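Local structure of aldehyde dehydrogenase (Burkholderia vietnamiensis, 5KF0) at residues A[14-22]-A[206-215]; A[408-416]-A[452-460]. The protein probably oxidises aldehydes to carboxylic acids with a nicotinamide dinucleotide as hydride acceptor, and is seen here with bound NADPH. One frame throughout, in Å; residues are numbered along the deposited sequence.

Contact 1. Residues A[14-22]-A[206-215]; sequences YPYYLANEA and LPKGAFSVLP
Tyr17 and Val213 form a single antiparallel bridge that joins a beta hairpin near the N terminus to strand 211-213, an outermost strand of the parallel, Rossmann-like part of the aldehyde dehydrogenase fold. They are a hydrogen-bonded pair: Tyr17 N reaches Val213 O at 3.1 Å, nearly straight, and Val213 N returns to Tyr17 O. One step on, where the hairpin turns back in a type I' turn from Leu18 to Glu21, the partners change. Ala19 N is met almost straight by Ser212 OG at 2.8 Å, a small hydroxyl standing in for a backbone acceptor, while Asn20 N takes Phe211 O.

Asn20 suits the turn, since asparagine tolerates its positive phi of 80°, and with CG beside the backbone N (chi1 -53°) its amide is brought to the bend at Pro207 to Ala210. CB lies 3.6 Å from Phe211 CE2 and also touches Lys208 CD. CG passes beside CE2 of the Phe211 ring, the amide plane tilted 34° from the ring, and Asn20 CA sits over a face of that ring in a CH-pi contact. At the tip, OD1 accepts from Gly209 N at 2.9 Å, the donor standing above the carbonyl plane, and more weakly from Phe211 N; ND2 gives a weak bond to Pro207 O. Gly209 suits the type II turn from Pro207 to Ala210, where the backbone takes a positive phi that glycine adopts readily.

Helix 192-202 packs on Tyr17 and Val213, and helix 48-60 on Leu18 and Ser212. Beyond the bridge, Tyr16 CD1 rests on Leu214 CD2, while Tyr16 CB meets Pro215 CD at 3.5 Å.

Contact 2. Residues A[408-416]-A[452-460]; sequences VNDSDFGLQ and MPYGGVKDS. With NDP (NADPH dihydro-nicotinamide-adenine-dinucleotide phosphate), chain E.
This is a buried loop-to-loop contact, mostly hydrogen bonds to backbone atoms, between the turn after helix 401-409 and the glycine-containing loop leading to strand 461-462, beside the nicotinamide end of the cofactor pocket of the aldehyde dehydrogenase fold. Ser411 opens an ST turn, its OG accepting from Phe413 N and also bonded to Asn261.

A bend at chi3 (61°) brings the Lys458 ammonium to Ser411 O at 2.8 Å, above the carbonyl plane, and more weakly to Phe413 O. A long, flexible amine can thus reach two carbonyl oxygens of one turn. Water 1 links it to Asn409 OD1, which also accepts from Glu435 N, while Asn409 ND2 bonds Glu433 O. Asp459 N bonds to Asp412 O in the carbonyl plane. The side chains of Asp412 and Asp459 run side by side, their carboxylates turned against each other and bridged by water 2; Asp459 OD1 also forms a salt bridge with Lys251 of the second subunit, which probably eases their repulsion.

Gly414 is held through both its N and its O: N gives an almost straight bond to Ser460 OG (2.8 Å, 176°), a hydroxyl also bonded to Gly259 O, and O accepts from Val457 N. Glycine suits this place, since Val457 CG2 and Lys458 CD crowd the side where a CB would point.

Toward the cofactor, Leu415 CD2 packs at 3.7 Å on Tyr454 CZ. Tyr454 OH is buried without a polar partner. Gln416 NE2 bonds Pro445 O and Phe447 O; its OE1, given a proton by water 3, meets the ring edge 3.3 Å from Tyr454 CD1, while Tyr454 CE2 lies 3.4 Å from NDP O7N.

Following the chain from the N terminus, the hairpin formed by strands 13-18 and 21-23 comes first, and contact 1 closes a long loop when strand 211-213 returns to it. The 183 intervening residues include helices 48-60 and 192-202 and the parallel strands 155-158 and 182-185. Contact 2 opens only later, at the end of helix 401-409, and closes a short loop of 35 residues that holds the rest of strand 416-420, helix 424-433 and strand 438-441. The two loops therefore lie in series, neither nesting nor crossing. Their centres are about 34 Å apart, on opposite sides of the chain's centre: contact 1 ties the N-terminal hairpin to an outermost strand, contact 2 joins loops beside the nicotinamide.

Contact 1. Residues A[14-22]-A[206-215]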
loop_
_atom_site.group_PDB
_atom_site.type_symbol
_atom_site.label_atom_id
_atom_site.label_comp_id
_atom_site.label_asym_id
_atom_site.label_seq_id
_atom_site.Cartn_x
_atom_site.Cartn_y
_atom_site.Cartn_z
ATOM N N TYR A 14 31.162 -33.054 7.019
ATOM C CA TYR A 14 30.661 -31.908 6.273
ATOM C C TYR A 14 31.680 -30.778 6.316
ATOM O O TYR A 14 32.347 -30.576 7.340
ATOM C CB TYR A 14 29.310 -31.388 6.836
ATOM C CG TYR A 14 28.148 -32.302 6.520
ATOM C CD1 TYR A 14 27.304 -32.048 5.440
ATOM C CD2 TYR A 14 27.905 -33.431 7.286
ATOM C CE1 TYR A 14 26.250 -32.890 5.146
ATOM C CE2 TYR A 14 26.850 -34.283 6.999
ATOM C CZ TYR A 14 26.029 -34.006 5.926
ATOM O OH TYR A 14 24.990 -34.859 5.638
ATOM N N PRO A 15 31.813 -30.021 5.231
ATOM C CA PRO A 15 32.629 -28.806 5.259
ATOM C C PRO A 15 31.812 -27.640 5.795
ATOM O O PRO A 15 30.594 -27.735 5.965
ATOM C CB PRO A 15 32.960 -28.596 3.782
ATOM C CG PRO A 15 31.663 -29.025 3.093
ATOM C CD PRO A 15 31.100 -30.166 3.949
ATOM N N TYR A 16 32.491 -26.527 6.053
ATOM C CA TYR A 16 31.756 -25.272 6.155
ATOM C C TYR A 16 31.863 -24.538 4.827
ATOM O O TYR A 16 32.599 -24.942 3.929
ATOM C CB TYR A 16 32.211 -24.392 7.337
ATOM C CG TYR A 16 33.655 -23.949 7.440
ATOM C CD1 TYR A 16 34.248 -23.150 6.461
ATOM C CD2 TYR A 16 34.409 -24.266 8.566
ATOM C CE1 TYR A 16 35.566 -22.720 6.586
ATOM C CE2 TYR A 16 35.717 -23.842 8.693
ATOM C CZ TYR A 16 36.293 -23.076 7.704
ATOM O OH TYR A 16 37.599 -22.648 7.827
ATOM N N TYR A 17 31.083 -23.471 4.687
ATOM C CA TYR A 17 31.014 -22.741 3.427
ATOM C C TYR A 17 31.517 -21.327 3.643
ATOM O O TYR A 17 30.929 -20.560 4.414
ATOM C CB TYR A 17 29.597 -22.768 2.852
ATOM C CG TYR A 17 29.344 -24.119 2.219
ATOM C CD1 TYR A 17 29.549 -24.321 0.858
ATOM C CD2 TYR A 17 28.989 -25.215 3.001
ATOM C CE1 TYR A 17 29.364 -25.574 0.281
ATOM C CE2 TYR A 17 28.804 -26.474 2.432
ATOM C CZ TYR A 17 28.993 -26.638 1.072
ATOM O OH TYR A 17 28.813 -27.884 0.492
ATOM N N LEU A 18 32.622 -21.005 2.978
ATOM C CA LEU A 18 33.286 -19.715 3.096
ATOM C C LEU A 18 33.249 -19.066 1.722
ATOM O O LEU A 18 33.836 -19.596 0.767
ATOM C CB LEU A 18 34.725 -19.889 3.596
ATOM C CG LEU A 18 35.623 -18.653 3.605
ATOM C CD1 LEU A 18 35.058 -17.622 4.532
ATOM C CD2 LEU A 18 37.053 -19.030 4.015
ATOM N N ALA A 19 32.571 -17.922 1.627
ATOM C CA ALA A 19 32.411 -17.199 0.362
ATOM C C ALA A 19 31.964 -18.143 -0.753
ATOM O O ALA A 19 32.591 -18.256 -1.813
ATOM C CB ALA A 19 33.693 -16.457 -0.013
ATOM N N ASN A 20 30.877 -18.852 -0.478
ATOM C CA ASN A 20 30.108 -19.698 -1.378
ATOM C C ASN A 20 30.724 -21.071 -1.609
ATOM O O ASN A 20 30.117 -21.847 -2.341
ATOM C CB ASN A 20 29.884 -19.091 -2.776
ATOM C CG ASN A 20 29.288 -17.689 -2.751
ATOM O OD1 ASN A 20 29.593 -16.862 -1.881
ATOM N ND2 ASN A 20 28.450 -17.404 -3.746
ATOM N N GLU A 21 31.902 -21.391 -1.059
ATOM C CA GLU A 21 32.598 -22.615 -1.437
ATOM C C GLU A 21 32.913 -23.486 -0.224
ATOM O O GLU A 21 33.171 -22.989 0.875
ATOM C CB GLU A 21 33.891 -22.283 -2.220
ATOM C CG GLU A 21 33.573 -21.524 -3.521
ATOM C CD GLU A 21 34.787 -21.278 -4.417
ATOM O OE1 GLU A 21 35.144 -20.101 -4.643
ATOM O OE2 GLU A 21 35.376 -22.257 -4.896
ATOM N N ALA A 22 32.900 -24.799 -0.448
ATOM C CA ALA A 22 33.117 -25.761 0.631
ATOM C C ALA A 22 34.574 -25.782 1.075
ATOM O O ALA A 22 35.492 -25.817 0.246
ATOM C CB ALA A 22 32.713 -27.159 0.176
ATOM N N LEU A 206 25.560 -17.199 -7.628
ATOM C CA LEU A 206 25.693 -16.032 -6.769
ATOM C C LEU A 206 27.124 -15.507 -6.794
ATOM O O LEU A 206 28.074 -16.297 -6.871
ATOM C CB LEU A 206 25.316 -16.387 -5.334
ATOM C CG LEU A 206 23.831 -16.558 -5.067
ATOM C CD1 LEU A 206 23.636 -17.260 -3.725
ATOM C CD2 LEU A 206 23.155 -15.188 -5.078
ATOM N N PRO A 207 27.318 -14.188 -6.708
ATOM C CA PRO A 207 28.679 -13.640 -6.623
ATOM C C PRO A 207 29.417 -14.216 -5.423
ATOM O O PRO A 207 28.827 -14.439 -4.368
ATOM C CB PRO A 207 28.445 -12.133 -6.462
ATOM C CG PRO A 207 27.043 -11.887 -6.947
ATOM C CD PRO A 207 26.279 -13.147 -6.683
ATOM N N LYS A 208 30.720 -14.455 -5.587
ATOM C CA LYS A 208 31.511 -14.973 -4.483
ATOM C C LYS A 208 31.516 -13.985 -3.326
ATOM O O LYS A 208 31.716 -12.776 -3.515
ATOM C CB LYS A 208 32.941 -15.265 -4.934
ATOM C CG LYS A 208 33.051 -16.514 -5.788
ATOM C CD LYS A 208 32.085 -17.606 -5.330
ATOM C CE LYS A 208 32.378 -18.961 -5.971
ATOM N NZ LYS A 208 31.556 -19.228 -7.179
ATOM N N GLY A 209 31.264 -14.508 -2.121
ATOM C CA GLY A 209 31.055 -13.702 -0.939
ATOM C C GLY A 209 29.600 -13.420 -0.618
ATOM O O GLY A 209 29.319 -12.825 0.431
ATOM N N ALA A 210 28.670 -13.812 -1.496
ATOM C CA ALA A 210 27.252 -13.653 -1.181
ATOM C C ALA A 210 26.875 -14.381 0.098
ATOM O O ALA A 210 26.008 -13.909 0.842
ATOM C CB ALA A 210 26.384 -14.166 -2.336
ATOM N N PHE A 211 27.502 -15.519 0.384
ATOM C CA PHE A 211 27.137 -16.215 1.609
ATOM C C PHE A 211 28.315 -16.990 2.172
ATOM O O PHE A 211 29.203 -17.440 1.442
ATOM C CB PHE A 211 25.947 -17.158 1.385
ATOM C CG PHE A 211 26.283 -18.400 0.604
ATOM C CD1 PHE A 211 26.588 -19.580 1.264
ATOM C CD2 PHE A 211 26.262 -18.396 -0.790
ATOM C CE1 PHE A 211 26.887 -20.734 0.550
ATOM C CE2 PHE A 211 26.549 -19.556 -1.518
ATOM C CZ PHE A 211 26.856 -20.727 -0.841
ATOM N N SER A 212 28.316 -17.108 3.496
ATOM C CA SER A 212 29.103 -18.087 4.220
ATOM C C SER A 212 28.200 -18.722 5.264
ATOM O O SER A 212 27.326 -18.057 5.826
ATOM C CB SER A 212 30.340 -17.455 4.893
ATOM O OG SER A 212 31.254 -16.959 3.919
ATOM N N VAL A 213 28.404 -20.014 5.521
ATOM C CA VAL A 213 27.699 -20.712 6.598
ATOM C C VAL A 213 28.783 -21.362 7.454
ATOM O O VAL A 213 29.477 -22.280 7.000
ATOM C CB VAL A 213 26.687 -21.744 6.074
ATOM C CG1 VAL A 213 26.028 -22.488 7.246
ATOM C CG2 VAL A 213 25.613 -21.049 5.213
ATOM N N LEU A 214 28.949 -20.865 8.675
ATOM C CA LEU A 214 30.116 -21.175 9.500
ATOM C C LEU A 214 29.682 -21.701 10.859
ATOM O O LEU A 214 29.246 -20.904 11.716
ATOM C CB LEU A 214 30.994 -19.938 9.681
ATOM C CG LEU A 214 31.567 -19.288 8.422
ATOM C CD1 LEU A 214 32.413 -18.083 8.810
ATOM C CD2 LEU A 214 32.396 -20.279 7.625
ATOM N N PRO A 215 29.803 -22.996 11.115
ATOM C CA PRO A 215 29.586 -23.493 12.476
ATOM C C PRO A 215 30.641 -22.921 13.410
ATOM O O PRO A 215 31.821 -22.860 13.069
ATOM C CB PRO A 215 29.724 -25.015 12.329
ATOM C CG PRO A 215 29.559 -25.287 10.840
ATOM C CD PRO A 215 30.130 -24.073 10.166
#

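Contact 2. Residues A[408-416]-A[452-460]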
loop_
_atom_site.group_PDB
_atom_site.type_symbol
_atom_site.label_atom_id
_atom_site.label_comp_id
_atom_site.label_asym_id
_atom_site.label_seq_id
_atom_site.Cartn_x
_atom_site.Cartn_y
_atom_site.Cartn_z
ATOM N N VAL A 408 -2.583 -13.789 31.236
ATOM C CA VAL A 408 -1.702 -13.989 30.086
ATOM C C VAL A 408 -0.587 -12.944 30.098
ATOM O O VAL A 408 0.592 -13.255 29.882
ATOM C CB VAL A 408 -2.502 -13.934 28.770
ATOM C CG1 VAL A 408 -1.539 -13.927 27.562
ATOM C CG2 VAL A 408 -3.486 -15.110 28.678
ATOM N N ASN A 409 -0.952 -11.682 30.341
ATOM C CA ASN A 409 0.011 -10.583 30.362
ATOM C C ASN A 409 0.920 -10.604 31.583
ATOM O O ASN A 409 1.891 -9.842 31.617
ATOM C CB ASN A 409 -0.719 -9.235 30.332
ATOM C CG ASN A 409 -1.208 -8.849 28.947
ATOM O OD1 ASN A 409 -0.663 -9.281 27.936
ATOM N ND2 ASN A 409 -2.247 -8.000 28.904
ATOM N N ASP A 410 0.617 -11.425 32.595
ATOM C CA ASP A 410 1.401 -11.489 33.827
ATOM C C ASP A 410 2.670 -12.300 33.564
ATOM O O ASP A 410 2.818 -13.450 33.982
ATOM C CB ASP A 410 0.563 -12.094 34.946
ATOM C CG ASP A 410 1.372 -12.354 36.203
ATOM O OD1 ASP A 410 2.260 -11.515 36.507
ATOM O OD2 ASP A 410 1.141 -13.403 36.863
ATOM N N SER A 411 3.596 -11.665 32.841
ATOM C CA SER A 411 4.757 -12.346 32.291
ATOM C C SER A 411 5.776 -11.309 31.851
ATOM O O SER A 411 5.409 -10.186 31.488
ATOM C CB SER A 411 4.370 -13.213 31.085
ATOM O OG SER A 411 5.524 -13.799 30.497
ATOM N N ASP A 412 7.055 -11.712 31.869
ATOM C CA ASP A 412 8.111 -10.945 31.213
ATOM C C ASP A 412 7.971 -10.957 29.700
ATOM O O ASP A 412 8.567 -10.110 29.025
ATOM C CB ASP A 412 9.497 -11.520 31.544
ATOM C CG ASP A 412 9.839 -11.453 33.010
ATOM O OD1 ASP A 412 9.281 -10.604 33.730
ATOM O OD2 ASP A 412 10.716 -12.244 33.422
ATOM N N PHE A 413 7.202 -11.892 29.158
ATOM C CA PHE A 413 7.253 -12.228 27.746
ATOM C C PHE A 413 5.988 -11.775 27.036
ATOM O O PHE A 413 5.034 -11.295 27.653
ATOM C CB PHE A 413 7.485 -13.737 27.590
ATOM C CG PHE A 413 8.741 -14.203 28.257
ATOM C CD1 PHE A 413 9.977 -13.794 27.770
ATOM C CD2 PHE A 413 8.699 -15.022 29.389
ATOM C CE1 PHE A 413 11.162 -14.210 28.383
ATOM C CE2 PHE A 413 9.879 -15.446 30.003
ATOM C CZ PHE A 413 11.117 -15.026 29.493
ATOM N N GLY A 414 6.018 -11.892 25.708
ATOM C CA GLY A 414 4.901 -11.467 24.886
ATOM C C GLY A 414 5.084 -11.843 23.429
ATOM O O GLY A 414 5.136 -10.964 22.558
ATOM N N LEU A 415 5.155 -13.140 23.139
ATOM C CA LEU A 415 5.378 -13.554 21.753
ATOM C C LEU A 415 4.036 -13.792 21.073
ATOM O O LEU A 415 3.616 -12.964 20.257
ATOM C CB LEU A 415 6.302 -14.784 21.701
ATOM C CG LEU A 415 7.256 -14.794 20.494
ATOM C CD1 LEU A 415 8.280 -15.919 20.602
ATOM C CD2 LEU A 415 6.490 -14.896 19.177
ATOM N N GLN A 416 3.349 -14.897 21.384
ATOM C CA GLN A 416 1.979 -15.078 20.906
ATOM C C GLN A 416 1.108 -15.612 22.037
ATOM O O GLN A 416 1.596 -16.204 23.004
ATOM C CB GLN A 416 1.907 -16.008 19.671
ATOM C CG GLN A 416 2.644 -15.361 18.474
ATOM C CD GLN A 416 2.362 -15.950 17.095
ATOM O OE1 GLN A 416 2.632 -15.285 16.092
ATOM N NE2 GLN A 416 1.869 -17.188 17.027
ATOM N N MET A 452 3.421 -14.589 7.411
ATOM C CA MET A 452 2.802 -13.643 8.327
ATOM C C MET A 452 3.864 -12.884 9.123
ATOM O O MET A 452 4.952 -13.408 9.385
ATOM C CB MET A 452 1.854 -14.378 9.275
ATOM C CG MET A 452 2.506 -15.026 10.502
ATOM S SD MET A 452 1.323 -16.123 11.327
ATOM C CE MET A 452 1.912 -16.104 13.020
ATOM N N PRO A 453 3.580 -11.640 9.518
ATOM C CA PRO A 453 4.484 -10.963 10.458
ATOM C C PRO A 453 4.581 -11.776 11.744
ATOM O O PRO A 453 3.576 -12.272 12.260
ATOM C CB PRO A 453 3.813 -9.598 10.685
ATOM C CG PRO A 453 2.357 -9.831 10.349
ATOM C CD PRO A 453 2.343 -10.874 9.265
ATOM N N TYR A 454 5.806 -11.962 12.237
ATOM C CA TYR A 454 5.998 -12.856 13.373
ATOM C C TYR A 454 7.109 -12.343 14.272
ATOM O O TYR A 454 8.224 -12.094 13.804
ATOM C CB TYR A 454 6.329 -14.274 12.892
ATOM C CG TYR A 454 6.626 -15.205 14.035
ATOM C CD1 TYR A 454 5.591 -15.742 14.785
ATOM C CD2 TYR A 454 7.934 -15.519 14.387
ATOM C CE1 TYR A 454 5.842 -16.594 15.841
ATOM C CE2 TYR A 454 8.195 -16.381 15.455
ATOM C CZ TYR A 454 7.140 -16.908 16.170
ATOM O OH TYR A 454 7.376 -17.776 17.220
ATOM N N GLY A 455 6.816 -12.216 15.562
ATOM C CA GLY A 455 7.837 -11.774 16.489
ATOM C C GLY A 455 7.223 -11.429 17.827
ATOM O O GLY A 455 6.017 -11.568 18.037
ATOM N N GLY A 456 8.090 -10.990 18.741
ATOM C CA GLY A 456 7.643 -10.722 20.093
ATOM C C GLY A 456 7.825 -9.291 20.544
ATOM O O GLY A 456 8.622 -8.542 19.972
ATOM N N VAL A 457 7.075 -8.903 21.574
ATOM C CA VAL A 457 7.317 -7.660 22.294
ATOM C C VAL A 457 7.729 -8.019 23.720
ATOM O O VAL A 457 7.938 -9.200 24.036
ATOM C CB VAL A 457 6.083 -6.734 22.253
ATOM C CG1 VAL A 457 5.794 -6.295 20.797
ATOM C CG2 VAL A 457 4.853 -7.428 22.869
ATOM N N LYS A 458 7.854 -7.016 24.595
ATOM C CA LYS A 458 8.417 -7.225 25.928
ATOM C C LYS A 458 9.739 -7.990 25.813
ATOM O O LYS A 458 10.538 -7.673 24.928
ATOM C CB LYS A 458 7.375 -7.910 26.832
ATOM C CG LYS A 458 6.134 -7.008 27.034
ATOM C CD LYS A 458 4.896 -7.758 27.526
ATOM C CE LYS A 458 5.154 -8.406 28.874
ATOM N NZ LYS A 458 3.906 -9.035 29.422
ATOM N N ASP A 459 10.000 -8.986 26.663
ATOM C CA ASP A 459 11.285 -9.685 26.585
ATOM C C ASP A 459 11.352 -10.723 25.465
ATOM O O ASP A 459 12.389 -11.396 25.335
ATOM C CB ASP A 459 11.615 -10.366 27.918
ATOM C CG ASP A 459 12.117 -9.386 28.971
ATOM O OD1 ASP A 459 12.340 -8.202 28.639
ATOM O OD2 ASP A 459 12.289 -9.801 30.139
ATOM N N SER A 460 10.306 -10.866 24.650
ATOM C CA SER A 460 10.272 -11.916 23.629
ATOM C C SER A 460 10.837 -11.501 22.274
ATOM O O SER A 460 10.943 -12.360 21.385
ATOM C CB SER A 460 8.840 -12.422 23.410
ATOM O OG SER A 460 8.357 -13.058 24.581
HETATM P PA NDP E . 20.482 -20.203 22.469
HETATM O O1A NDP E . 20.247 -18.785 22.867
HETATM O O2A NDP E . 21.130 -21.028 23.582
HETATM O O5B NDP E . 21.373 -20.321 21.159
HETATM C C5B NDP E . 20.848 -19.737 19.941
HETATM C C4B NDP E . 21.996 -19.425 19.019
HETATM O O4B NDP E . 22.783 -18.348 19.576
HETATM C C3B NDP E . 22.974 -20.584 18.788
HETATM O O3B NDP E . 23.491 -20.537 17.461
HETATM C C2B NDP E . 24.083 -20.257 19.788
HETATM O O2B NDP E . 25.372 -20.815 19.463
HETATM C C1B NDP E . 24.136 -18.751 19.607
HETATM N N9A NDP E . 24.814 -18.037 20.681
HETATM C C8A NDP E . 24.639 -18.158 22.034
HETATM N N7A NDP E . 25.363 -17.321 22.741
HETATM C C5A NDP E . 26.064 -16.604 21.785
HETATM C C6A NDP E . 26.999 -15.554 21.879
HETATM N N6A NDP E . 27.434 -15.041 23.037
HETATM N N1A NDP E . 27.492 -15.049 20.725
HETATM C C2A NDP E . 27.082 -15.568 19.566
HETATM N N3A NDP E . 26.213 -16.560 19.352
HETATM C C4A NDP E . 25.739 -17.037 20.511
HETATM O O3 NDP E . 19.095 -20.857 22.051
HETATM P PN NDP E . 18.674 -22.337 21.645
HETATM O O1N NDP E . 19.487 -22.789 20.488
HETATM O O2N NDP E . 18.761 -23.180 22.891
HETATM O O5D NDP E . 17.165 -22.206 21.177
HETATM C C5D NDP E . 16.037 -22.099 22.060
HETATM C C4D NDP E . 15.680 -20.642 22.223
HETATM O O4D NDP E . 15.380 -20.057 20.928
HETATM C C3D NDP E . 14.437 -20.436 23.093
HETATM O O3D NDP E . 14.574 -19.349 24.001
HETATM C C2D NDP E . 13.351 -20.187 22.048
HETATM O O2D NDP E . 12.190 -19.494 22.493
HETATM C C1D NDP E . 14.129 -19.400 21.003
HETATM N N1N NDP E . 13.411 -19.481 19.737
HETATM C C2N NDP E . 12.888 -18.360 19.135
HETATM C C3N NDP E . 12.085 -18.422 18.055
HETATM C C7N NDP E . 11.592 -17.204 17.356
HETATM O O7N NDP E . 11.426 -17.267 16.130
HETATM N N7N NDP E . 11.285 -16.125 18.073
HETATM C C4N NDP E . 11.632 -19.742 17.542
HETATM C C5N NDP E . 12.506 -20.842 18.043
HETATM C C6N NDP E . 13.266 -20.683 19.110
HETATM P P2B NDP E . 25.792 -22.325 19.949
HETATM O O1X NDP E . 24.590 -22.969 20.531
HETATM O O2X NDP E . 26.356 -22.935 18.700
HETATM O O3X NDP E . 26.901 -22.150 20.966
HETATM O O HOH W 1 2.003 -10.203 27.438
HETATM O O HOH W 2 13.168 -12.043 31.328
HETATM O O HOH W 3 4.051 -12.924 16.454
#